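Side-chain contacts in 4-alpha-glucanotransferase (Streptococcus agalactiae, PDB 6M6T), which is an amylomaltase-type enzyme with a TIM-barrel fold and pockets that hold bound glycan: residues L76-E80 against G81-K85; M147-K150 against E151-N155; S274-D277 against W278-Y281; H297-G300 against F301-W305; T446-Q449 against D450-K454. One frame throughout, in Å; residues are numbered along the deposited sequence.

Interaction 1: residues L76-E80 against G81-K85; sequences LLTLE and GFISK
Glu80 and Phe82 run side by side in the same direction, and the CB of Glu80 rides over one face of the phenyl ring. That Glu80 carbon lies 4.1 Å from the Phe82 ring centroid in a CH-pi contact, displaced toward the rim. Bent at chi2 (-77°), the glutamate folds along the ring, bringing Glu80 OE1 to 3.7 Å from Phe82 CE2 with the carboxylate plane turned 78° from the ring plane. Leu77 arrives differently: it crosses Phe82 at about a right angle, its CD2 at the ring edge, while its CB meets Ile83 CD1 at 3.9 Å. Ile83 also sends CG1 alongside Thr78 OG1, a hydroxyl whose stronger polar partner is Tyr88. In the backbone, Gly81 N donates to Thr78 O at 3.0 Å almost straight, closing a type I turn, and the positive phi of Gly81 belongs to a Schellman motif that ends helix 74-78. Leu77 touches helices 105-122 and 182-208, and Ile83 rests on the former as well. Chemically the contact is divided: Leu77 and Ile83 pack hydrocarbon against neighbouring helices, whereas Glu80 lends its aliphatic CB to the ring and its side chain also touches Lys197, a neighbour that would probably suit its charge.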
# COMPACT_ATOMS: atom_id res chain seq x y z
N LEU A 76 1.30 -20.67 -10.09
CA LEU A 76 -0.13 -20.68 -10.41
C LEU A 76 -0.35 -20.62 -11.91
O LEU A 76 -1.32 -21.20 -12.43
CB LEU A 76 -0.81 -19.50 -9.72
CG LEU A 76 -1.36 -19.76 -8.32
CD1 LEU A 76 -2.04 -18.51 -7.79
CD2 LEU A 76 -2.32 -20.94 -8.34
N LEU A 77 0.56 -19.95 -12.63
CA LEU A 77 0.49 -19.80 -14.08
C LEU A 77 0.89 -21.08 -14.80
O LEU A 77 0.35 -21.38 -15.87
CB LEU A 77 1.39 -18.66 -14.54
CG LEU A 77 0.84 -17.24 -14.60
CD1 LEU A 77 1.71 -16.45 -15.54
CD2 LEU A 77 -0.62 -17.25 -15.03
N THR A 78 1.85 -21.82 -14.24
CA THR A 78 2.22 -23.12 -14.79
C THR A 78 1.07 -24.10 -14.65
O THR A 78 0.68 -24.75 -15.63
CB THR A 78 3.47 -23.64 -14.09
OG1 THR A 78 4.61 -22.90 -14.54
CG2 THR A 78 3.67 -25.14 -14.36
N LEU A 79 0.46 -24.16 -13.47
CA LEU A 79 -0.65 -25.09 -13.24
C LEU A 79 -1.86 -24.80 -14.12
O LEU A 79 -2.85 -25.54 -14.07
CB LEU A 79 -1.05 -25.07 -11.75
CG LEU A 79 -0.25 -25.98 -10.80
CD1 LEU A 79 1.24 -25.59 -10.65
CD2 LEU A 79 -0.94 -26.05 -9.43
N GLU A 80 -1.80 -23.75 -14.94
CA GLU A 80 -2.89 -23.33 -15.82
C GLU A 80 -2.70 -23.76 -17.26
O GLU A 80 -3.63 -23.63 -18.06
CB GLU A 80 -3.06 -21.80 -15.77
CG GLU A 80 -4.00 -21.28 -14.67
CD GLU A 80 -5.49 -21.47 -15.02
OE1 GLU A 80 -5.97 -20.84 -16.00
OE2 GLU A 80 -6.16 -22.25 -14.32
N GLY A 81 -1.52 -24.27 -17.61
CA GLY A 81 -1.23 -24.67 -18.98
C GLY A 81 -0.69 -23.57 -19.84
O GLY A 81 -0.69 -23.71 -21.07
N PHE A 82 -0.21 -22.48 -19.24
CA PHE A 82 0.21 -21.26 -19.91
C PHE A 82 1.72 -21.17 -20.06
O PHE A 82 2.22 -20.91 -21.16
CB PHE A 82 -0.29 -20.04 -19.13
CG PHE A 82 -1.78 -19.86 -19.19
CD1 PHE A 82 -2.53 -20.48 -20.18
CD2 PHE A 82 -2.43 -19.06 -18.26
CE1 PHE A 82 -3.89 -20.31 -20.25
CE2 PHE A 82 -3.80 -18.87 -18.31
CZ PHE A 82 -4.54 -19.51 -19.31
N ILE A 83 2.46 -21.38 -18.98
CA ILE A 83 3.89 -21.64 -19.06
C ILE A 83 4.16 -23.04 -18.53
O ILE A 83 3.24 -23.73 -18.06
CB ILE A 83 4.71 -20.58 -18.28
CG1 ILE A 83 3.99 -20.14 -17.00
CG2 ILE A 83 4.99 -19.38 -19.15
CD1 ILE A 83 4.87 -19.36 -16.04
N SER A 84 5.41 -23.47 -18.63
CA SER A 84 5.98 -24.59 -17.89
C SER A 84 7.04 -24.04 -16.94
O SER A 84 7.30 -22.83 -16.92
CB SER A 84 6.56 -25.65 -18.84
OG SER A 84 7.97 -25.52 -18.95
N LYS A 85 7.66 -24.91 -16.14
CA LYS A 85 8.64 -24.44 -15.17
C LYS A 85 10.08 -24.58 -15.63
O LYS A 85 10.98 -24.10 -14.93
CB LYS A 85 8.43 -25.13 -13.78
CG LYS A 85 8.63 -26.60 -13.62
CD LYS A 85 8.27 -26.99 -12.17
CE LYS A 85 6.94 -26.38 -11.76
NZ LYS A 85 6.50 -26.90 -10.44

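Interaction 2: residues M147-K150 against E151-N155; sequences MAIK and EHFGN
Met147 meets Glu151 one helical turn on: its carbonyl O accepts from Glu151 N at 2.9 Å, and the glutamate's CB and CG pass close to the same oxygen. Beyond CG the Glu151 chain is extended, and its carboxylate leaves the segment for His188, with a longer, weaker ion pair to Arg110. Ala148 supplies the next rung, His152 N to Ala148 O at 2.9 Å, while its methyl group packs on helix 182-208. Ile149 carries the apolar part of the contact. Ile149 CG2, set anti to the backbone N by a chi1 (to CG1) of -56°, meets Phe153 CE2 at 3.4 Å; the two side chains lie side by side and point the same way. Phe153 N also bonds to Ile149 O at 3.1 Å, and both side chains continue onto Trp161 and Ile166. Lys150 is stretched as far as CE and turns only at chi4 (62°), which takes NZ to a salt bridge with Asp224. In the backbone, Lys150 O receives a weak bond from Asn155 N at 2.8 Å. Together with Gly154 N to Glu151 O at 3.0 Å, and with Gly154 at positive phi, this is the Schellman motif that terminates helix 140-152.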
# COMPACT_ATOMS: atom_id res chain seq x y z
N MET A 147 1.12 2.23 -20.55
CA MET A 147 2.34 1.45 -20.37
C MET A 147 3.02 1.15 -21.69
O MET A 147 4.26 1.12 -21.76
CB MET A 147 2.03 0.14 -19.63
CG MET A 147 1.63 0.34 -18.18
SD MET A 147 2.86 1.20 -17.15
CE MET A 147 4.41 0.49 -17.77
N ALA A 148 2.25 0.94 -22.75
CA ALA A 148 2.87 0.68 -24.05
C ALA A 148 3.60 1.92 -24.57
O ALA A 148 4.75 1.84 -25.01
CB ALA A 148 1.80 0.21 -25.04
N ILE A 149 2.93 3.06 -24.56
CA ILE A 149 3.60 4.28 -25.00
C ILE A 149 4.82 4.55 -24.13
O ILE A 149 5.87 4.97 -24.63
CB ILE A 149 2.61 5.46 -25.01
CG1 ILE A 149 1.40 5.13 -25.88
CG2 ILE A 149 3.28 6.70 -25.54
CD1 ILE A 149 0.33 6.18 -25.85
N LYS A 150 4.72 4.29 -22.83
CA LYS A 150 5.85 4.52 -21.94
C LYS A 150 7.03 3.66 -22.33
O LYS A 150 8.18 4.11 -22.35
CB LYS A 150 5.43 4.25 -20.49
CG LYS A 150 6.54 4.43 -19.46
CD LYS A 150 5.98 4.46 -18.05
CE LYS A 150 7.07 4.81 -17.04
NZ LYS A 150 7.65 6.16 -17.26
N GLU A 151 6.76 2.40 -22.66
CA GLU A 151 7.84 1.50 -23.03
C GLU A 151 8.44 1.90 -24.37
O GLU A 151 9.66 1.83 -24.53
CB GLU A 151 7.35 0.05 -23.01
CG GLU A 151 7.41 -0.57 -21.60
CD GLU A 151 6.53 -1.83 -21.40
OE1 GLU A 151 5.91 -2.32 -22.38
OE2 GLU A 151 6.46 -2.33 -20.25
N HIS A 152 7.61 2.36 -25.32
CA HIS A 152 8.13 2.78 -26.62
C HIS A 152 9.16 3.89 -26.45
O HIS A 152 10.25 3.82 -27.02
CB HIS A 152 7.01 3.24 -27.56
CG HIS A 152 7.51 3.81 -28.87
ND1 HIS A 152 6.76 4.68 -29.64
CD2 HIS A 152 8.68 3.64 -29.53
CE1 HIS A 152 7.45 5.01 -30.72
NE2 HIS A 152 8.62 4.40 -30.68
N PHE A 153 8.84 4.89 -25.64
CA PHE A 153 9.72 6.02 -25.40
C PHE A 153 10.84 5.69 -24.44
O PHE A 153 11.46 6.61 -23.88
CB PHE A 153 8.92 7.22 -24.90
CG PHE A 153 8.05 7.82 -25.95
CD1 PHE A 153 8.57 8.12 -27.20
CD2 PHE A 153 6.71 8.04 -25.72
CE1 PHE A 153 7.77 8.65 -28.19
CE2 PHE A 153 5.90 8.58 -26.71
CZ PHE A 153 6.43 8.88 -27.94
N GLY A 154 11.09 4.40 -24.22
CA GLY A 154 12.20 3.95 -23.42
C GLY A 154 11.97 4.05 -21.93
O GLY A 154 12.91 4.40 -21.20
N ASN A 155 10.76 3.76 -21.46
CA ASN A 155 10.41 3.85 -20.04
C ASN A 155 10.77 5.22 -19.49
O ASN A 155 11.44 5.35 -18.46
CB ASN A 155 11.10 2.76 -19.22
CG ASN A 155 10.52 1.38 -19.47
OD1 ASN A 155 9.31 1.21 -19.62
ND2 ASN A 155 11.40 0.38 -19.50

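Interaction 3: residues S274-D277 against W278-Y281; sequences SDFD and WWIY
Phe276 O accepts from Ile280 N at 3.0 Å, nearly in line with the carbonyl bond, and more weakly from Trp279 N, so one oxygen gathers two amides of the first turn. Phe276 and Asp277 are the residues most engaged, and both meet the new helix mainly through their backbones. Asp277 O follows with Tyr281 N at 3.1 Å, the donor lying in the carbonyl plane. The CB of Asp277 points away from the following turn, with CG anti to the backbone N (chi1 -170°). Trp279 CD1 comes to the edge of the Phe276 ring, 4.2 Å from Phe276 CD1, and Leu327 of helix 324-335 touches both aromatic side chains. Trp278 CZ3 stands 4.1 Å above one face of the Trp279 ring, toward its rim. Farther out, Trp279 meets Trp268 with nearly parallel ring planes, and Tyr266 edge-to-face. Ile280 places CG1 3.5 Å from Phe276 O and continues onto Ile331. A Schellman motif with Asp275 at positive phi closes helix 268-273, and the very next residue, Phe276, takes the N-cap position of helix 277-289: a Schellman C-cap followed directly by an N-cap, through the type I' turn Ser274-Asp277, joining two consecutive helices.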
# COMPACT_ATOMS: atom_id res chain seq x y z
N SER A 274 -17.42 18.47 -9.87
CA SER A 274 -17.75 17.23 -10.57
C SER A 274 -18.41 16.21 -9.66
O SER A 274 -18.57 15.05 -10.06
CB SER A 274 -16.51 16.62 -11.23
OG SER A 274 -15.43 16.44 -10.34
N ASP A 275 -18.82 16.63 -8.45
CA ASP A 275 -19.49 15.77 -7.49
C ASP A 275 -18.59 14.64 -6.99
O ASP A 275 -19.07 13.59 -6.59
CB ASP A 275 -20.79 15.21 -8.07
CG ASP A 275 -21.78 14.82 -7.01
OD1 ASP A 275 -21.44 15.00 -5.82
OD2 ASP A 275 -22.88 14.34 -7.36
N PHE A 276 -17.27 14.86 -7.04
CA PHE A 276 -16.28 13.88 -6.60
C PHE A 276 -16.39 12.53 -7.33
O PHE A 276 -15.96 11.49 -6.82
CB PHE A 276 -16.35 13.69 -5.09
CG PHE A 276 -16.18 14.96 -4.32
CD1 PHE A 276 -14.92 15.42 -3.99
CD2 PHE A 276 -17.28 15.68 -3.88
CE1 PHE A 276 -14.74 16.57 -3.27
CE2 PHE A 276 -17.11 16.83 -3.16
CZ PHE A 276 -15.84 17.28 -2.85
N ASP A 277 -16.92 12.54 -8.56
CA ASP A 277 -17.05 11.37 -9.41
C ASP A 277 -15.86 10.41 -9.27
O ASP A 277 -16.01 9.23 -8.91
CB ASP A 277 -17.19 11.86 -10.87
CG ASP A 277 -17.58 10.75 -11.88
OD1 ASP A 277 -16.87 9.71 -12.00
OD2 ASP A 277 -18.59 10.97 -12.59
N TRP A 278 -14.66 10.94 -9.49
CA TRP A 278 -13.48 10.08 -9.52
C TRP A 278 -13.22 9.44 -8.17
O TRP A 278 -12.82 8.27 -8.09
CB TRP A 278 -12.27 10.90 -9.97
CG TRP A 278 -11.00 10.11 -10.12
CD1 TRP A 278 -10.76 9.08 -11.00
CD2 TRP A 278 -9.79 10.29 -9.37
NE1 TRP A 278 -9.47 8.62 -10.84
CE2 TRP A 278 -8.86 9.34 -9.84
CE3 TRP A 278 -9.41 11.16 -8.34
CZ2 TRP A 278 -7.57 9.25 -9.32
CZ3 TRP A 278 -8.13 11.06 -7.82
CH2 TRP A 278 -7.22 10.12 -8.32
N TRP A 279 -13.44 10.19 -7.08
CA TRP A 279 -13.20 9.65 -5.75
C TRP A 279 -14.22 8.58 -5.39
O TRP A 279 -13.89 7.59 -4.72
CB TRP A 279 -13.25 10.78 -4.73
CG TRP A 279 -11.97 11.52 -4.59
CD1 TRP A 279 -11.74 12.82 -4.93
CD2 TRP A 279 -10.74 11.01 -4.06
NE1 TRP A 279 -10.43 13.15 -4.64
CE2 TRP A 279 -9.80 12.05 -4.11
CE3 TRP A 279 -10.34 9.77 -3.56
CZ2 TRP A 279 -8.49 11.90 -3.68
CZ3 TRP A 279 -9.04 9.62 -3.13
CH2 TRP A 279 -8.13 10.68 -3.19
N ILE A 280 -15.47 8.76 -5.80
CA ILE A 280 -16.47 7.71 -5.59
C ILE A 280 -16.03 6.44 -6.29
O ILE A 280 -16.17 5.34 -5.76
CB ILE A 280 -17.86 8.17 -6.06
CG1 ILE A 280 -18.28 9.43 -5.30
CG2 ILE A 280 -18.88 7.04 -5.91
CD1 ILE A 280 -18.59 9.19 -3.87
N TYR A 281 -15.45 6.58 -7.48
CA TYR A 281 -14.98 5.42 -8.22
C TYR A 281 -13.77 4.76 -7.54
O TYR A 281 -13.69 3.53 -7.44
CB TYR A 281 -14.67 5.86 -9.65
CG TYR A 281 -13.64 5.08 -10.41
CD1 TYR A 281 -13.96 3.90 -11.06
CD2 TYR A 281 -12.34 5.56 -10.51
CE1 TYR A 281 -13.01 3.20 -11.77
CE2 TYR A 281 -11.39 4.87 -11.22
CZ TYR A 281 -11.72 3.69 -11.85
OH TYR A 281 -10.75 3.01 -12.56

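Interaction 4: residues H297-G300 against F301-W305; sequences HFKG and FSDYW. With AC1 (4,6-dideoxy-4-{[(1S,4R,5S,6S)-4,5,6-trihydroxy-3-(hydroxymethyl)cyclohex-2-en-1-yl]amino}-alpha-D-glucopyranose), chain J.
Lys299 O and the hydroxyl of Ser302 make the central polar contact: Ser302 OG donates to Lys299 O at 3.1 Å, in the carbonyl plane and on a lone pair. Lys299 O also takes Ser302 N at 2.9 Å, from above that plane, and Asp303 N at 3.0 Å, so three donors grip it. The serine reaches it because chi1 of 80° sets OG between its own backbone N and carbonyl carbon. The aliphatic chain of Lys299, bent at chi2 and chi4, curls back until CE is 3.3 Å from Ser302 OG and 3.7 Å from Asp303 CB; NZ is hydrogen-bonded to Tyr347 O, and Lys299 makes a cation-pi contact with Trp319. Phe301 N binds Phe298 O at 2.9 Å, and that oxygen also lies in the plane of the Phe301 ring, at its edge. Phe328 meets both phenyl rings. In the next shell, Lys299 CB stands over one face of the His297 ring, toward its rim; the ring's edge lies near AC1, modelled too close for the detail to be trusted. Glu343 OE2 accepts from His297 N. The compact turn thus links barrel strand 292-295 to strand 303-308 of the antiparallel sheet, beside the glycan pocket containing His297.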
# COMPACT_ATOMS: atom_id res chain seq x y z
N HIS A 297 -2.94 8.99 4.71
CA HIS A 297 -2.76 10.45 4.83
C HIS A 297 -4.10 11.19 4.85
O HIS A 297 -4.40 12.03 4.01
CB HIS A 297 -1.88 10.98 3.71
CG HIS A 297 -1.42 12.38 3.92
ND1 HIS A 297 -0.60 12.73 4.97
CD2 HIS A 297 -1.64 13.51 3.22
CE1 HIS A 297 -0.34 14.03 4.90
NE2 HIS A 297 -0.96 14.52 3.84
N PHE A 298 -4.90 10.84 5.86
CA PHE A 298 -6.22 11.43 6.04
C PHE A 298 -6.14 12.94 6.22
O PHE A 298 -7.08 13.67 5.86
CB PHE A 298 -6.89 10.75 7.25
CG PHE A 298 -8.38 10.77 7.21
CD1 PHE A 298 -9.07 10.04 6.25
CD2 PHE A 298 -9.10 11.52 8.14
CE1 PHE A 298 -10.45 10.05 6.22
CE2 PHE A 298 -10.47 11.54 8.12
CZ PHE A 298 -11.15 10.81 7.16
N LYS A 299 -5.02 13.42 6.77
CA LYS A 299 -4.80 14.86 6.90
C LYS A 299 -5.04 15.57 5.58
O LYS A 299 -5.63 16.66 5.54
CB LYS A 299 -3.38 15.12 7.42
CG LYS A 299 -3.07 16.60 7.71
CD LYS A 299 -4.23 17.30 8.42
CE LYS A 299 -4.06 18.77 8.42
NZ LYS A 299 -2.64 19.02 8.72
N GLY A 300 -4.61 14.95 4.48
CA GLY A 300 -4.73 15.53 3.16
C GLY A 300 -6.15 15.82 2.71
O GLY A 300 -6.32 16.54 1.72
N PHE A 301 -7.16 15.29 3.41
CA PHE A 301 -8.54 15.61 3.08
C PHE A 301 -9.08 16.80 3.86
O PHE A 301 -10.15 17.31 3.52
CB PHE A 301 -9.42 14.37 3.28
CG PHE A 301 -9.12 13.29 2.30
CD1 PHE A 301 -9.71 13.29 1.05
CD2 PHE A 301 -8.18 12.31 2.59
CE1 PHE A 301 -9.40 12.31 0.11
CE2 PHE A 301 -7.86 11.32 1.67
CZ PHE A 301 -8.48 11.32 0.43
N SER A 302 -8.36 17.27 4.87
CA SER A 302 -8.70 18.51 5.55
C SER A 302 -7.82 19.68 5.10
O SER A 302 -8.33 20.74 4.75
CB SER A 302 -8.60 18.33 7.07
OG SER A 302 -7.25 18.41 7.52
N ASP A 303 -6.51 19.47 5.09
CA ASP A 303 -5.53 20.50 4.74
C ASP A 303 -4.30 19.76 4.24
O ASP A 303 -3.67 19.03 5.01
CB ASP A 303 -5.14 21.36 5.96
CG ASP A 303 -6.25 22.31 6.41
OD1 ASP A 303 -6.61 23.21 5.61
OD2 ASP A 303 -6.72 22.20 7.58
N TYR A 304 -3.93 19.95 2.97
CA TYR A 304 -2.72 19.32 2.43
C TYR A 304 -1.61 20.35 2.24
O TYR A 304 -1.86 21.55 2.02
CB TYR A 304 -2.97 18.60 1.10
CG TYR A 304 -3.36 19.53 0.00
CD1 TYR A 304 -4.67 19.97 -0.11
CD2 TYR A 304 -2.43 20.01 -0.91
CE1 TYR A 304 -5.06 20.84 -1.10
CE2 TYR A 304 -2.81 20.90 -1.91
CZ TYR A 304 -4.13 21.30 -1.99
OH TYR A 304 -4.57 22.17 -2.95
N TRP A 305 -0.38 19.87 2.31
CA TRP A 305 0.80 20.71 2.15
C TRP A 305 1.20 20.74 0.68
O TRP A 305 1.34 19.69 0.05
CB TRP A 305 1.94 20.19 3.01
CG TRP A 305 3.18 20.98 2.90
CD1 TRP A 305 4.25 20.71 2.11
CD2 TRP A 305 3.49 22.18 3.62
NE1 TRP A 305 5.22 21.67 2.30
CE2 TRP A 305 4.77 22.58 3.22
CE3 TRP A 305 2.80 22.95 4.56
CZ2 TRP A 305 5.39 23.72 3.72
CZ3 TRP A 305 3.42 24.08 5.06
CH2 TRP A 305 4.70 24.45 4.65
C1 AC1 J . 5.59 12.68 12.95
O2 AC1 J . 6.50 14.66 11.88
C2 AC1 J . 6.17 13.28 11.67
C4A AC1 J . 2.01 10.12 6.59
C3 AC1 J . 5.13 13.23 10.59
O3 AC1 J . 5.71 13.80 9.43
C4 AC1 J . 4.71 11.79 10.33
N4A AC1 J . 3.60 11.71 9.37
C5 AC1 J . 4.22 11.13 11.60
O5 AC1 J . 5.19 11.27 12.68
C6 AC1 J . 3.92 9.65 11.28
C1B AC1 J . 3.98 11.75 7.95
C2B AC1 J . 2.80 12.30 7.23
O2B AC1 J . 2.43 13.51 7.89
C3B AC1 J . 1.66 11.32 7.37
O3B AC1 J . 0.48 11.85 6.78
O4 AC1 J . 0.99 9.12 6.78
C5B AC1 J . 3.29 9.65 6.94
C7B AC1 J . 4.26 10.45 7.54
C6B AC1 J . 3.64 8.22 6.57
O6B AC1 J . 2.42 7.48 6.61

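Interaction 5: residues T446-Q449 against D450-K454; sequences TCMQ and DLLDK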
# COMPACT_ATOMS: atom_id res chain seq x y z
N THR A 446 -0.16 -6.45 14.36
CA THR A 446 1.20 -6.79 14.72
C THR A 446 2.06 -6.84 13.47
O THR A 446 1.68 -7.46 12.47
CB THR A 446 1.24 -8.13 15.46
OG1 THR A 446 0.50 -7.98 16.69
CG2 THR A 446 2.69 -8.54 15.73
N CYS A 447 3.19 -6.15 13.52
CA CYS A 447 4.10 -6.05 12.39
C CYS A 447 4.88 -7.35 12.30
O CYS A 447 5.65 -7.66 13.21
CB CYS A 447 5.05 -4.88 12.57
SG CYS A 447 4.61 -3.33 11.73
N MET A 448 4.69 -8.11 11.21
CA MET A 448 5.33 -9.42 11.12
C MET A 448 6.82 -9.37 11.42
O MET A 448 7.40 -10.38 11.86
CB MET A 448 5.07 -10.03 9.74
CG MET A 448 5.75 -11.38 9.49
SD MET A 448 5.14 -12.71 10.54
CE MET A 448 3.43 -12.71 10.11
N GLN A 449 7.47 -8.22 11.23
CA GLN A 449 8.87 -8.08 11.64
C GLN A 449 9.03 -8.37 13.12
O GLN A 449 9.83 -9.23 13.52
CB GLN A 449 9.38 -6.68 11.33
CG GLN A 449 9.87 -6.44 9.92
CD GLN A 449 8.74 -6.03 8.99
OE1 GLN A 449 7.58 -6.49 9.13
NE2 GLN A 449 9.05 -5.15 8.05
N ASP A 450 8.24 -7.68 13.96
CA ASP A 450 8.41 -7.73 15.41
C ASP A 450 7.95 -9.06 16.00
O ASP A 450 8.50 -9.51 17.01
CB ASP A 450 7.65 -6.58 16.05
CG ASP A 450 8.02 -5.24 15.43
OD1 ASP A 450 9.24 -5.03 15.20
OD2 ASP A 450 7.11 -4.41 15.17
N LEU A 451 6.96 -9.70 15.39
CA LEU A 451 6.59 -11.05 15.80
C LEU A 451 7.78 -12.01 15.72
O LEU A 451 7.93 -12.88 16.58
CB LEU A 451 5.44 -11.55 14.94
CG LEU A 451 4.96 -12.91 15.37
CD1 LEU A 451 3.79 -12.75 16.31
CD2 LEU A 451 4.60 -13.70 14.14
N LEU A 452 8.64 -11.86 14.71
CA LEU A 452 9.85 -12.67 14.61
C LEU A 452 11.07 -12.01 15.25
O LEU A 452 12.18 -12.53 15.08
CB LEU A 452 10.18 -12.99 13.15
CG LEU A 452 8.97 -13.32 12.28
CD1 LEU A 452 9.35 -13.17 10.81
CD2 LEU A 452 8.42 -14.71 12.59
N ASP A 453 10.88 -10.89 15.94
CA ASP A 453 11.97 -10.19 16.64
C ASP A 453 13.11 -9.84 15.67
O ASP A 453 14.26 -10.21 15.88
CB ASP A 453 12.48 -11.05 17.81
CG ASP A 453 13.20 -10.22 18.89
OD1 ASP A 453 12.62 -9.23 19.40
OD2 ASP A 453 14.36 -10.56 19.24
N LYS A 454 12.76 -9.07 14.57
CA LYS A 454 13.86 -8.81 13.64
C LYS A 454 14.55 -7.48 13.95
O LYS A 454 13.93 -6.57 14.51
CB LYS A 454 13.35 -8.82 12.20
CG LYS A 454 13.14 -10.22 11.63
CD LYS A 454 14.43 -11.03 11.70
CE LYS A 454 14.37 -12.27 10.80
NZ LYS A 454 14.34 -11.94 9.34
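Apolar contacts join Met448 to Leu451 and Leu452. The Met448 chain, bent at chi2 and chi3, brings SD to 3.8 Å from Leu451 CD2, the two side chains passing at a slant, while its CG lies 4.2 Å from Leu452 CD1. Thr446 meets Leu451 from another quarter: the two side chains cross at about a right angle, with Thr446 CG2 4.2 Å from Leu451 CB.

Among polar side chains, Asp450 folds back over the start of the helix. A chi1 of -52° keeps its CG beside the backbone N, and Asp450 OD2 comes to 3.4 Å from Cys447 CB. Thr446 OG1 is bonded to Tyr437, Asp450 OD1 accepts from Ile401 N, Gln449 sends NE2 to Ser458 O, and Lys454 NZ forms a salt bridge with Glu98, so these polar ends find partners beyond the turn.

Backbone bonds mark the start and end of helix 448-451. Cys447 O, at the N-cap position, accepts from Leu451 N at 3.3 Å and weakly from Asp450 N; Leu452 N gives a weak bond to Met448 O. Gln449 O takes Lys454 N at 3.1 Å, and Asp453 N reaches Asp450 O, a Schellman motif with Asp453 at positive phi.

Strand 443-447 of the parallel barrel sheet therefore runs straight into the short helix 448-451. The Thr446 backbone is hydrogen-bonded to Gly8 and Leu10 of adjoining strand 6-10, Met448 packs on Phe32 and Phe35 of helix 27-38, and Leu451 and Leu452 touch helix 481-493.

Along the chain the five contacts come in series, each a local turn at the end or start of a helix or strand. Interactions 1 and 2 lie on helical parts that both pack against helix 182-208, their centres 28 Å apart. Interactions 3 and 4 are neighbours, with centres 17 Å apart, and touch directly: Trp279 CH2 lies 3.7 Å from Phe301 CZ. Interaction 5 belongs to another part of the same parallel barrel sheet that supplies strand 292-295 ahead of interaction 4; their centres are 30 Å apart. Interaction 4 alone holds a residue of the glycan pocket; interaction 3 packs against it through Trp279, and interactions 1, 2 and 5 are structural turns outside the pocket.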